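190aa long hypothetical protein (Pyrococcus horikoshii, PDB 2DDZ) is of unknown function but forms a hexamer and belongs to a family grouped with the class II aminoacyl-tRNA synthetases, suggesting, without proving, a related fold. Local coordinates at residues R13-G18 with R41-V46; D66-Y71 with G137-T142. One frame throughout, in Å; residues are numbered along the deposited sequence.

Interaction 1 of 2, residues R13-G18 with R41-V46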
# COMPACT_ATOMS: atom_id res chain seq x y z
N ARG E 13 37.84 -7.41 6.84
CA ARG E 13 37.02 -8.19 5.93
C ARG E 13 35.85 -8.74 6.71
O ARG E 13 35.96 -9.04 7.89
CB ARG E 13 37.80 -9.38 5.35
CG ARG E 13 38.94 -8.98 4.46
CD ARG E 13 39.22 -10.07 3.44
NE ARG E 13 40.35 -9.72 2.58
CZ ARG E 13 40.49 -8.55 1.95
NH1 ARG E 13 41.56 -8.34 1.19
NH2 ARG E 13 39.58 -7.60 2.07
N ILE E 14 34.72 -8.86 6.03
CA ILE E 14 33.52 -9.40 6.64
C ILE E 14 33.00 -10.43 5.65
O ILE E 14 32.88 -10.13 4.46
CB ILE E 14 32.44 -8.32 6.82
CG1 ILE E 14 32.96 -7.20 7.73
CG2 ILE E 14 31.21 -8.94 7.43
CD1 ILE E 14 33.40 -7.72 9.09
N ASP E 15 32.72 -11.65 6.13
CA ASP E 15 32.23 -12.70 5.24
C ASP E 15 30.71 -12.70 5.09
O ASP E 15 29.96 -12.47 6.05
CB ASP E 15 32.71 -14.08 5.72
CG ASP E 15 34.23 -14.17 5.83
OD1 ASP E 15 34.94 -13.71 4.91
OD2 ASP E 15 34.73 -14.72 6.84
N TYR E 16 30.25 -12.97 3.88
CA TYR E 16 28.82 -13.01 3.59
C TYR E 16 28.31 -14.45 3.60
O TYR E 16 28.67 -15.25 2.74
CB TYR E 16 28.56 -12.39 2.22
CG TYR E 16 27.10 -12.36 1.82
CD1 TYR E 16 26.19 -11.57 2.51
CD2 TYR E 16 26.63 -13.14 0.75
CE1 TYR E 16 24.84 -11.55 2.15
CE2 TYR E 16 25.29 -13.12 0.39
CZ TYR E 16 24.40 -12.33 1.09
OH TYR E 16 23.07 -12.31 0.76
N ASP E 17 27.48 -14.79 4.58
CA ASP E 17 26.92 -16.13 4.65
C ASP E 17 25.41 -16.05 4.36
O ASP E 17 24.65 -16.99 4.62
CB ASP E 17 27.19 -16.76 6.02
CG ASP E 17 26.43 -16.08 7.14
OD1 ASP E 17 26.27 -14.85 7.12
OD2 ASP E 17 26.01 -16.80 8.08
N GLY E 18 25.01 -14.90 3.80
CA GLY E 18 23.62 -14.65 3.45
C GLY E 18 22.80 -13.92 4.50
O GLY E 18 21.81 -13.26 4.16
N ARG E 41 34.30 -6.46 1.89
CA ARG E 41 34.97 -7.51 1.14
C ARG E 41 35.18 -8.72 2.03
O ARG E 41 35.35 -8.60 3.25
CB ARG E 41 36.31 -6.99 0.60
CG ARG E 41 37.03 -7.94 -0.35
CD ARG E 41 38.35 -7.32 -0.81
NE ARG E 41 39.15 -8.21 -1.66
CZ ARG E 41 40.37 -7.92 -2.13
NH1 ARG E 41 40.94 -6.75 -1.84
NH2 ARG E 41 41.01 -8.79 -2.89
N GLY E 42 35.13 -9.91 1.43
CA GLY E 42 35.31 -11.12 2.21
C GLY E 42 34.87 -12.35 1.44
O GLY E 42 34.67 -12.29 0.22
N LYS E 43 34.75 -13.46 2.16
CA LYS E 43 34.34 -14.72 1.56
C LYS E 43 32.83 -14.77 1.36
O LYS E 43 32.07 -14.01 1.99
CB LYS E 43 34.73 -15.89 2.47
CG LYS E 43 36.21 -16.02 2.73
CD LYS E 43 36.49 -17.16 3.70
CE LYS E 43 37.98 -17.24 4.02
NZ LYS E 43 38.48 -15.96 4.62
N CYS E 44 32.40 -15.67 0.50
CA CYS E 44 30.98 -15.85 0.22
C CYS E 44 30.62 -17.32 0.34
O CYS E 44 31.01 -18.13 -0.50
CB CYS E 44 30.65 -15.35 -1.19
SG CYS E 44 28.91 -15.62 -1.66
N ASN E 45 29.89 -17.67 1.39
CA ASN E 45 29.44 -19.04 1.58
C ASN E 45 28.05 -18.95 2.19
O ASN E 45 27.88 -18.90 3.41
CB ASN E 45 30.41 -19.80 2.49
CG ASN E 45 30.04 -21.26 2.62
OD1 ASN E 45 29.43 -21.85 1.72
ND2 ASN E 45 30.42 -21.87 3.73
N VAL E 46 27.05 -18.92 1.31
CA VAL E 46 25.66 -18.78 1.72
C VAL E 46 25.04 -20.02 2.32
O VAL E 46 24.95 -21.05 1.67
CB VAL E 46 24.76 -18.33 0.54
CG1 VAL E 46 23.35 -18.05 1.05
CG2 VAL E 46 25.34 -17.09 -0.11
O HOH W 1 37.97 -13.19 4.42
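The side chains of Arg13 and Arg41 run alongside each other, and their guanidinium groups overlap: Arg13 NH1 lies over one face of the Arg41 group, 3.4 Å above its plane, and Arg41 NE over one face of the Arg13 group. Their planes are 46° apart, so this is a skewed overlap rather than a flat stack. The like charges are probably eased by Asp67, which takes Arg41 NH2 in a salt bridge. The Tyr16 ring carries the backbone N of Gly18 over the centre of one face. Cys44 SG sits at its edge, 4.1 Å from Tyr16 CD2, and Val46 CG2 approaches CE2 obliquely; His135 stacks on the ring. With CG anti to the backbone N (chi1 -179°), the ring lies alongside Val46 and points the same way.

Behind these groups, loop 13-18 runs roughly parallel to strand 36-45 and borrows the hydrogen bonding of a parallel sheet, with one true bridge, Tyr16 to Cys44. Ile14 N donates to Arg41 O, Tyr16 N to Lys43 O (2.8 Å), and Asn45 N to Tyr16 O (3.0 Å). Lys43 N is held differently: it meets Asp15 OD1 at 2.8 Å, on the anti side and somewhat out of the carboxylate plane, the N-H...O angle 164°. Aspartate suits this place because its short side chain turns back to serve as an acceptor, while a water links OD1 to Lys43 NZ. Gly42 must lack a side chain, since a CB would run into Ile14 O; instead its CA makes a C-H contact with that oxygen at 3.5 Å. Ile14 also lines the pocket of a bound guanidine.

Interaction 2 of 2, residues D66-Y71 with G137-T142; sequences DDMVHY and GLNVKT
Met68 and Gly137 fit as bump and hollow within an antiparallel pair of neighbouring strands, 68-75 and 131-139, of the mixed sheet. The thioether rides over the bare backbone, SD 3.8 Å from Gly137 CA, and any CB on the glycine would collide with the sulfur. Val69 and Leu138 form the hydrogen-bonded pair, Val69 N to Leu138 O and Leu138 N to Val69 O, both 2.9 Å. They project from the opposite face of the sheet, under helix 161-184. There Leu138 CG and CD1 nestle obliquely against Tyr71 CE1, both 4.1 Å away, and the tyrosine suits the spot because its OH reaches on to Ser168. Val140, just past the strand, gives its N to Asp67 O; its CG2 meets Val69 CG2 at 3.9 Å, the two branched side chains crossing at about a right angle. Lys141 lays its methylenes along Asp67, CD 4.0 Å from CB, while NZ pairs with Glu155. Replacing Lys141 by an alanine would probably leave Glu155 without its charge mate and strip this flank of Asp67 of its cover. On the Met68 side, the bend at chi3 (-88°) swings the methyl CE to 3.6 Å from Asn139 OD1.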
# COMPACT_ATOMS: atom_id res chain seq x y z
N ASP E 66 35.87 -17.28 -2.45
CA ASP E 66 36.78 -17.00 -1.35
C ASP E 66 37.04 -15.52 -1.19
O ASP E 66 37.44 -15.06 -0.12
CB ASP E 66 38.11 -17.74 -1.53
CG ASP E 66 37.97 -19.26 -1.37
OD1 ASP E 66 37.37 -19.71 -0.37
OD2 ASP E 66 38.48 -19.99 -2.25
N ASP E 67 36.80 -14.75 -2.25
CA ASP E 67 37.04 -13.32 -2.21
C ASP E 67 36.04 -12.58 -3.10
O ASP E 67 36.09 -12.68 -4.33
CB ASP E 67 38.47 -13.05 -2.67
CG ASP E 67 38.94 -11.67 -2.31
OD1 ASP E 67 38.62 -11.22 -1.19
OD2 ASP E 67 39.65 -11.05 -3.13
N MET E 68 35.17 -11.80 -2.46
CA MET E 68 34.12 -11.08 -3.18
C MET E 68 33.85 -9.71 -2.57
O MET E 68 34.04 -9.51 -1.36
CB MET E 68 32.84 -11.94 -3.14
CG MET E 68 31.65 -11.54 -4.02
SD MET E 68 30.21 -12.64 -3.81
CE MET E 68 30.58 -13.79 -4.91
N VAL E 69 33.44 -8.76 -3.40
CA VAL E 69 33.06 -7.42 -2.95
C VAL E 69 31.53 -7.50 -2.77
O VAL E 69 30.79 -7.80 -3.72
CB VAL E 69 33.38 -6.33 -4.00
CG1 VAL E 69 32.76 -5.00 -3.58
CG2 VAL E 69 34.89 -6.15 -4.13
N HIS E 70 31.05 -7.25 -1.55
CA HIS E 70 29.62 -7.33 -1.25
C HIS E 70 28.94 -5.98 -1.09
O HIS E 70 29.52 -5.04 -0.54
CB HIS E 70 29.40 -8.12 0.05
CG HIS E 70 29.94 -9.52 0.00
ND1 HIS E 70 29.29 -10.55 -0.66
CD2 HIS E 70 31.06 -10.06 0.53
CE1 HIS E 70 30.00 -11.66 -0.53
NE2 HIS E 70 31.07 -11.39 0.19
N TYR E 71 27.71 -5.89 -1.58
CA TYR E 71 26.94 -4.66 -1.44
C TYR E 71 25.63 -5.02 -0.77
O TYR E 71 24.88 -5.84 -1.29
CB TYR E 71 26.62 -4.00 -2.78
CG TYR E 71 27.81 -3.65 -3.63
CD1 TYR E 71 28.52 -4.65 -4.28
CD2 TYR E 71 28.23 -2.33 -3.78
CE1 TYR E 71 29.62 -4.35 -5.09
CE2 TYR E 71 29.33 -2.01 -4.59
CZ TYR E 71 30.02 -3.03 -5.24
OH TYR E 71 31.09 -2.75 -6.04
N GLY E 137 27.11 -9.03 -5.34
CA GLY E 137 28.42 -9.57 -5.05
C GLY E 137 29.23 -9.63 -6.32
O GLY E 137 28.72 -10.05 -7.35
N LEU E 138 30.48 -9.18 -6.27
CA LEU E 138 31.34 -9.22 -7.44
C LEU E 138 32.58 -10.02 -7.07
O LEU E 138 33.24 -9.72 -6.08
CB LEU E 138 31.75 -7.80 -7.87
CG LEU E 138 30.66 -6.78 -8.19
CD1 LEU E 138 31.32 -5.50 -8.65
CD2 LEU E 138 29.72 -7.32 -9.28
N ASN E 139 32.87 -11.05 -7.87
CA ASN E 139 34.05 -11.88 -7.63
C ASN E 139 35.31 -11.02 -7.72
O ASN E 139 35.46 -10.23 -8.66
CB ASN E 139 34.18 -12.99 -8.68
CG ASN E 139 33.04 -13.99 -8.65
OD1 ASN E 139 32.75 -14.60 -7.63
ND2 ASN E 139 32.39 -14.17 -9.80
N VAL E 140 36.20 -11.15 -6.74
CA VAL E 140 37.48 -10.44 -6.78
C VAL E 140 38.38 -11.44 -7.54
O VAL E 140 39.05 -11.09 -8.51
CB VAL E 140 38.05 -10.20 -5.38
CG1 VAL E 140 39.46 -9.61 -5.48
CG2 VAL E 140 37.14 -9.24 -4.61
N LYS E 141 38.33 -12.70 -7.08
CA LYS E 141 39.04 -13.82 -7.67
C LYS E 141 37.96 -14.86 -8.02
O LYS E 141 36.80 -14.73 -7.59
CB LYS E 141 40.01 -14.47 -6.66
CG LYS E 141 40.93 -13.53 -5.89
CD LYS E 141 41.70 -14.28 -4.78
CE LYS E 141 42.39 -13.32 -3.80
NZ LYS E 141 43.27 -12.34 -4.49
N THR E 142 38.32 -15.89 -8.78
CA THR E 142 37.36 -16.93 -9.12
C THR E 142 37.74 -18.19 -8.35
O THR E 142 37.32 -19.29 -8.70
CB THR E 142 37.35 -17.22 -10.62
OG1 THR E 142 38.61 -17.78 -11.01
CG2 THR E 142 37.07 -15.94 -11.42

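From the N terminus, the chain leaves strand 5-8 and passes through loop 13-18 and helix 25-30 into strand 36-45, in whose second half interaction 1 closes a loop of 22 residues. Interaction 2 opens only afterwards, at 66-71, and closes a longer one of 65 residues that takes in helix 81-100 and the strands from 106 to 128. The two are in series, neither nested nor crossed. They are nevertheless joined across the sheet, because strands 36-45 and 68-75 are neighbours: Gly42 O probably accepts a hydrogen bond from Met68 N (2.8 Å), and Tyr16 packs on His70. Together they tie loop 13-18, through these two strands, to strand 131-139.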